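Local coordinates for putative glucose-6-phosphate 1-epimerase (Salmonella typhimurium, PDB 2HTA), which probably interconverts the alpha and beta anomers of glucose 6-phosphate, acting as a hexose-6-phosphate 1-epimerase, at residues 136-140 / 141-145; 209-213 / 214-218. All coordinates share one frame; numbering follows the deposited sequence.

In the fold
Both contacts reach the large antiparallel sheet of nine strands in this beta-sandwich of the galactose mutarotase superfamily, but near its two ends. Contact 1, first along the chain, takes up the end of strand 130-137, the neighbour of the outermost strand 119-125, and starts the short helix 140-145 before the chain returns as strand 151-158. Contact 2 turns the chain from strand 207-210 of the eight-stranded sheet into strand 216-217, the opposite outermost strand of the nine-stranded one. Their centres lie 41 Å apart, on opposite sides of the chain's centre, and their nearest atoms about 28 Å. Contact 1 lies away from the proposed catalytic and substrate-binding residues, whereas contact 2 comes closer to them.

Contact 1 (136-140 / 141-145); sequences LQSSE and ATRKY
Ser138, the first residue past strand 130-137, meets Thr142 through its CA, which lies 3.3 Å from Thr142 OG1. Its own hydroxyl is engaged elsewhere, with Asp149 and the backbone N of Phe150, so the chain is tied to the residues that lead into strand 151-158 just before the helix begins. At Ser139 the contact becomes reciprocal. Ser139 N donates to Thr142 OG1 over 3.0 Å in a fairly straight bond (162°), and Thr142 N in return donates to Ser139 OG over 3.2 Å. Both hydroxyls sit between their backbone N and carbonyl carbon (chi1 65° for Ser139 and 69° for Thr142), which turns each back toward the other residue's N-H. This pair of bonds is a capping box, with Ser139 as the N-cap of helix 140-145; it satisfies an amide in the first turn that has no preceding helical carbonyl to bind. The first helical bond runs from Arg143 N to Ser139 O, 2.9 Å. Above the same peptide the guanidinium of Arg143 lies flat: the Ser139-Glu140 link covers one of its faces near the rim, with Arg143 NH2 3.4 Å from Ser139 C and Arg143 NH1 3.5 Å from Glu140 N. A bend at chi3 folds the arginine chain back over the helix start, its CG passing 3.3 Å from Ser139 O. NH2 forms a salt bridge with Asp149, and NH1 binds a glycerol that probably comes from the crystallisation liquor. Asp149 thus receives both Ser138 OG and Arg143. Glu140 adds a weak, strongly bent bond from Lys144 N to its O, while its extended side chain does not bring the carboxylate into contact with Arg143.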
ATOM      1  N   LEU A 136      -3.298 -11.424 -11.019  1.00 18.71           N
ATOM      2  CA  LEU A 136      -2.326 -11.086 -12.055  1.00 18.28           C
ATOM      3  C   LEU A 136      -1.650 -12.370 -12.473  1.00 19.37           C
ATOM      4  O   LEU A 136      -1.341 -13.210 -11.633  1.00 19.31           O
ATOM      5  CB  LEU A 136      -1.305 -10.080 -11.548  1.00 18.07           C
ATOM      6  CG  LEU A 136      -0.270  -9.637 -12.625  1.00 16.45           C
ATOM      7  CD1 LEU A 136      -0.939  -8.617 -13.578  1.00 18.89           C
ATOM      8  CD2 LEU A 136       0.838  -8.956 -11.882  1.00 19.98           C
ATOM      9  N   GLN A 137      -1.463 -12.575 -13.794  1.00 20.58           N
ATOM     10  CA  GLN A 137      -0.747 -13.776 -14.245  1.00 21.60           C
ATOM     11  C   GLN A 137       0.406 -13.406 -15.135  1.00 20.86           C
ATOM     12  O   GLN A 137       0.388 -12.368 -15.794  1.00 20.99           O
ATOM     13  CB  GLN A 137      -1.658 -14.719 -14.999  1.00 23.14           C
ATOM     14  CG  GLN A 137      -2.734 -15.323 -14.051  1.00 28.04           C
ATOM     15  CD  GLN A 137      -3.475 -16.423 -14.694  1.00 34.58           C
ATOM     16  OE1 GLN A 137      -4.345 -16.167 -15.512  1.00 35.56           O
ATOM     17  NE2 GLN A 137      -3.143 -17.672 -14.345  1.00 37.05           N
ATOM     18  N   SER A 138       1.395 -14.272 -15.175  1.00 20.27           N
ATOM     19  CA  SER A 138       2.488 -14.110 -16.130  1.00 19.09           C
ATOM     20  C   SER A 138       1.979 -14.212 -17.557  1.00 20.55           C
ATOM     21  O   SER A 138       0.894 -14.759 -17.827  1.00 20.85           O
ATOM     22  CB  SER A 138       3.571 -15.195 -15.882  1.00 19.00           C
ATOM     23  OG  SER A 138       2.980 -16.461 -15.761  1.00 18.63           O
ATOM     24  N   SER A 139       2.742 -13.653 -18.473  1.00 21.47           N
ATOM     25  CA  SER A 139       2.366 -13.647 -19.884  1.00 22.31           C
ATOM     26  C   SER A 139       3.697 -13.654 -20.632  1.00 23.11           C
ATOM     27  O   SER A 139       4.760 -13.526 -20.017  1.00 20.24           O
ATOM     28  CB  SER A 139       1.649 -12.357 -20.189  1.00 23.03           C
ATOM     29  OG  SER A 139       2.540 -11.262 -20.016  1.00 23.80           O
ATOM     30  N   GLU A 140       3.627 -13.726 -21.965  1.00 24.08           N
ATOM     31  CA  GLU A 140       4.857 -13.620 -22.737  1.00 23.77           C
ATOM     32  C   GLU A 140       5.573 -12.309 -22.448  1.00 23.79           C
ATOM     33  O   GLU A 140       6.820 -12.270 -22.341  1.00 24.97           O
ATOM     34  CB  GLU A 140       4.550 -13.732 -24.231  1.00 24.79           C
ATOM     35  CG  GLU A 140       5.828 -13.482 -25.066  1.00 26.52           C
ATOM     36  CD  GLU A 140       5.597 -13.658 -26.575  1.00 37.12           C
ATOM     37  OE1 GLU A 140       4.559 -14.247 -26.945  1.00 35.86           O
ATOM     38  OE2 GLU A 140       6.475 -13.208 -27.358  1.00 36.73           O
ATOM     39  N   ALA A 141       4.817 -11.213 -22.309  1.00 22.73           N
ATOM     40  CA  ALA A 141       5.439  -9.941 -21.934  1.00 22.63           C
ATOM     41  C   ALA A 141       6.226  -9.951 -20.584  1.00 22.41           C
ATOM     42  O   ALA A 141       7.368  -9.473 -20.515  1.00 21.20           O
ATOM     43  CB  ALA A 141       4.419  -8.819 -21.942  1.00 23.84           C
ATOM     44  N   THR A 142       5.634 -10.498 -19.517  1.00 21.39           N
ATOM     45  CA  THR A 142       6.351 -10.517 -18.255  1.00 21.21           C
ATOM     46  C   THR A 142       7.518 -11.458 -18.286  1.00 20.93           C
ATOM     47  O   THR A 142       8.568 -11.171 -17.684  1.00 21.36           O
ATOM     48  CB  THR A 142       5.414 -10.867 -17.035  1.00 20.71           C
ATOM     49  OG1 THR A 142       5.005 -12.221 -17.123  1.00 20.99           O
ATOM     50  CG2 THR A 142       4.151  -9.931 -17.014  1.00 20.99           C
ATOM     51  N   ARG A 143       7.336 -12.612 -18.926  1.00 20.54           N
ATOM     52  CA  ARG A 143       8.430 -13.559 -19.056  1.00 21.34           C
ATOM     53  C   ARG A 143       9.642 -13.015 -19.818  1.00 21.89           C
ATOM     54  O   ARG A 143      10.711 -13.558 -19.734  1.00 22.35           O
ATOM     55  CB  ARG A 143       7.973 -14.844 -19.728  1.00 22.09           C
ATOM     56  CG  ARG A 143       7.012 -15.657 -18.855  1.00 20.72           C
ATOM     57  CD  ARG A 143       6.810 -17.030 -19.476  1.00 22.87           C
ATOM     58  NE  ARG A 143       6.243 -16.986 -20.830  1.00 22.29           N
ATOM     59  CZ  ARG A 143       4.936 -17.016 -21.080  1.00 25.23           C
ATOM     60  NH1 ARG A 143       4.509 -17.054 -22.332  1.00 26.57           N
ATOM     61  NH2 ARG A 143       4.050 -17.020 -20.073  1.00 22.68           N
ATOM     62  N   LYS A 144       9.450 -11.943 -20.553  1.00 24.37           N
ATOM     63  CA  LYS A 144      10.532 -11.336 -21.288  1.00 24.82           C
ATOM     64  C   LYS A 144      11.570 -10.789 -20.330  1.00 26.64           C
ATOM     65  O   LYS A 144      12.772 -10.977 -20.550  1.00 27.68           O
ATOM     66  CB  LYS A 144       9.988 -10.232 -22.185  1.00 26.32           C
ATOM     67  CG  LYS A 144      10.914  -9.959 -23.333  1.00 28.22           C
ATOM     68  CD  LYS A 144      10.396  -8.804 -24.192  1.00 33.61           C
ATOM     69  CE  LYS A 144      11.521  -8.190 -25.023  1.00 38.41           C
ATOM     70  NZ  LYS A 144      10.905  -7.269 -26.047  1.00 41.00           N
ATOM     71  N   TYR A 145      11.116 -10.174 -19.235  1.00 25.96           N
ATOM     72  CA  TYR A 145      12.032  -9.601 -18.246  1.00 26.67           C
ATOM     73  C   TYR A 145      12.095 -10.358 -16.929  1.00 26.06           C
ATOM     74  O   TYR A 145      12.981 -10.068 -16.130  1.00 26.72           O
ATOM     75  CB  TYR A 145      11.750  -8.105 -18.004  1.00 28.14           C
ATOM     76  CG  TYR A 145      10.305  -7.769 -17.756  1.00 30.68           C
ATOM     77  CD1 TYR A 145       9.726  -7.977 -16.489  1.00 29.78           C
ATOM     78  CD2 TYR A 145       9.508  -7.216 -18.759  1.00 30.23           C
ATOM     79  CE1 TYR A 145       8.403  -7.681 -16.254  1.00 29.30           C
ATOM     80  CE2 TYR A 145       8.173  -6.888 -18.515  1.00 28.86           C
ATOM     81  CZ  TYR A 145       7.624  -7.141 -17.243  1.00 28.55           C
ATOM     82  OH  TYR A 145       6.281  -6.858 -17.002  1.00 29.89           O
TER

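Contact 2 (209-213 / 214-218); sequences GVLTD and GIQTF
A tight local turn brings Asp213 against Ile215 and Leu211 against the Gly214-Ile215 backbone, where the chain leaves strand 207-210 and passes into the edge strand 216-217. Asp213 OD1 accepts Ile215 N over 3.0 Å, with an N-H...O angle of 158°; the donor meets it from above the carboxylate, 60° out of its plane. Asp213 CG, held between its backbone N and carbonyl carbon (chi1 57°), folds the carboxylate back over the following peptides to that amide. An aspartate bound in this way to the amide two residues on forms an Asx turn, and here it closes round Gly214, the residue between donor and acceptor, whose positive phi helps swing the backbone round. The other carboxylate oxygen, Asp213 OD2, shares a water with Ile215 O: the water lies 2.6 Å from the former and 2.9 Å from the latter. The Asp213 and Ile215 side chains cross at about a right angle, and Ile215 also packs on Lys191 and Ser193 of strand 191-193. On the inner side of the turn, Leu211 CD1 comes within 3.9 Å of Gly214 C, and Leu211 CD2 within 3.9 Å of Ile215 O. Leu211 also packs on Phe199 and Tyr226. Across its tip runs Gln216, whose chain bends at chi2 so that OE1 approaches Leu211 CD2. This oxygen accepts from Tyr226 and Arg224, while Gln216 NE2 donates in the plane of both groups to Thr217 O at 2.9 Å, fixing the rotation of the amide. Gln216 lies about 10 Å, side chain to side chain, from Asp223, probably a substrate ligand by analogy with relatives.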
ATOM      1  N   GLY A 209      20.631   0.782  13.614  1.00 23.41           N
ATOM      2  CA  GLY A 209      20.341   1.466  14.842  1.00 21.38           C
ATOM      3  C   GLY A 209      19.552   0.595  15.789  1.00 22.34           C
ATOM      4  O   GLY A 209      19.135  -0.503  15.451  1.00 21.02           O
ATOM      5  N   VAL A 210      19.343   1.092  17.003  1.00 22.68           N
ATOM      6  CA  VAL A 210      18.555   0.355  17.977  1.00 21.80           C
ATOM      7  C   VAL A 210      17.656   1.345  18.682  1.00 22.41           C
ATOM      8  O   VAL A 210      18.164   2.297  19.271  1.00 23.43           O
ATOM      9  CB  VAL A 210      19.449  -0.364  19.037  1.00 21.74           C
ATOM     10  CG1 VAL A 210      18.558  -1.052  20.107  1.00 20.33           C
ATOM     11  CG2 VAL A 210      20.351  -1.447  18.387  1.00 22.35           C
ATOM     12  N   LEU A 211      16.343   1.137  18.594  1.00 21.60           N
ATOM     13  CA  LEU A 211      15.358   1.879  19.428  1.00 20.67           C
ATOM     14  C   LEU A 211      15.258   1.213  20.769  1.00 20.14           C
ATOM     15  O   LEU A 211      15.383  -0.022  20.879  1.00 21.35           O
ATOM     16  CB  LEU A 211      13.971   1.933  18.755  1.00 19.12           C
ATOM     17  CG  LEU A 211      13.828   2.628  17.409  1.00 19.49           C
ATOM     18  CD1 LEU A 211      12.469   2.378  16.845  1.00 20.43           C
ATOM     19  CD2 LEU A 211      14.167   4.178  17.385  1.00 18.32           C
ATOM     20  N   THR A 212      15.078   1.993  21.826  1.00 19.28           N
ATOM     21  CA  THR A 212      14.941   1.359  23.135  1.00 21.30           C
ATOM     22  C   THR A 212      13.488   1.283  23.549  1.00 21.35           C
ATOM     23  O   THR A 212      13.181   0.631  24.524  1.00 24.55           O
ATOM     24  CB  THR A 212      15.665   2.133  24.216  1.00 22.24           C
ATOM     25  OG1 THR A 212      15.196   3.481  24.153  1.00 23.12           O
ATOM     26  CG2 THR A 212      17.203   2.076  23.971  1.00 19.21           C
ATOM     27  N   ASP A 213      12.597   1.900  22.777  1.00 21.25           N
ATOM     28  CA  ASP A 213      11.168   1.951  23.138  1.00 22.37           C
ATOM     29  C   ASP A 213      10.207   1.645  21.985  1.00 21.52           C
ATOM     30  O   ASP A 213       8.976   1.715  22.180  1.00 19.84           O
ATOM     31  CB  ASP A 213      10.853   3.360  23.661  1.00 22.64           C
ATOM     32  CG  ASP A 213      11.211   4.469  22.637  1.00 24.24           C
ATOM     33  OD1 ASP A 213      11.642   4.215  21.473  1.00 25.17           O
ATOM     34  OD2 ASP A 213      11.079   5.655  22.984  1.00 30.24           O
ATOM     35  N   GLY A 214      10.762   1.343  20.809  1.00 20.42           N
ATOM     36  CA  GLY A 214       9.968   1.001  19.624  1.00 20.77           C
ATOM     37  C   GLY A 214       9.206   2.157  19.022  1.00 19.94           C
ATOM     38  O   GLY A 214       8.278   1.957  18.254  1.00 18.99           O
ATOM     39  N   ILE A 215       9.609   3.371  19.365  1.00 20.27           N
ATOM     40  CA  ILE A 215       8.884   4.576  18.924  1.00 20.11           C
ATOM     41  C   ILE A 215       9.682   5.421  17.954  1.00 20.19           C
ATOM     42  O   ILE A 215      10.808   5.853  18.287  1.00 21.49           O
ATOM     43  CB  ILE A 215       8.462   5.445  20.120  1.00 20.84           C
ATOM     44  CG1 ILE A 215       7.386   4.694  20.953  1.00 19.50           C
ATOM     45  CG2 ILE A 215       7.941   6.879  19.606  1.00 21.51           C
ATOM     46  CD1 ILE A 215       7.123   5.367  22.269  1.00 22.86           C
ATOM     47  N   GLN A 216       9.111   5.658  16.771  1.00 19.53           N
ATOM     48  CA  GLN A 216       9.756   6.477  15.718  1.00 20.65           C
ATOM     49  C   GLN A 216       9.019   7.780  15.479  1.00 20.81           C
ATOM     50  O   GLN A 216       7.796   7.790  15.295  1.00 22.21           O
ATOM     51  CB  GLN A 216       9.855   5.683  14.387  1.00 20.64           C
ATOM     52  CG  GLN A 216      10.565   6.420  13.283  1.00 20.05           C
ATOM     53  CD  GLN A 216      12.056   6.498  13.553  1.00 20.05           C
ATOM     54  OE1 GLN A 216      12.715   5.469  13.803  1.00 20.14           O
ATOM     55  NE2 GLN A 216      12.594   7.709  13.510  1.00 21.25           N
ATOM     56  N   THR A 217       9.765   8.884  15.426  1.00 22.35           N
ATOM     57  CA  THR A 217       9.241  10.175  14.954  1.00 21.58           C
ATOM     58  C   THR A 217       9.855  10.528  13.585  1.00 22.91           C
ATOM     59  O   THR A 217      10.849   9.941  13.171  1.00 22.94           O
ATOM     60  CB  THR A 217       9.568  11.348  15.933  1.00 21.90           C
ATOM     61  OG1 THR A 217      10.970  11.417  16.202  1.00 25.52           O
ATOM     62  CG2 THR A 217       8.783  11.217  17.284  1.00 22.69           C
ATOM     63  N   PHE A 218       9.276  11.506  12.913  1.00 22.59           N
ATOM     64  CA  PHE A 218       9.528  11.761  11.518  1.00 22.78           C
ATOM     65  C   PHE A 218       9.757  13.239  11.391  1.00 24.20           C
ATOM     66  O   PHE A 218       8.978  13.921  10.740  1.00 25.41           O
ATOM     67  CB  PHE A 218       8.345  11.299  10.642  1.00 21.36           C
ATOM     68  CG  PHE A 218       8.148   9.799  10.672  1.00 23.59           C
ATOM     69  CD1 PHE A 218       7.505   9.188  11.748  1.00 23.24           C
ATOM     70  CD2 PHE A 218       8.694   8.994   9.670  1.00 23.65           C
ATOM     71  CE1 PHE A 218       7.389   7.752  11.800  1.00 22.94           C
ATOM     72  CE2 PHE A 218       8.555   7.570   9.721  1.00 22.51           C
ATOM     73  CZ  PHE A 218       7.922   6.983  10.785  1.00 23.79           C
TER
HETATM   74  O   HOH W   1      11.790   6.889  20.761  1.00 35.74           O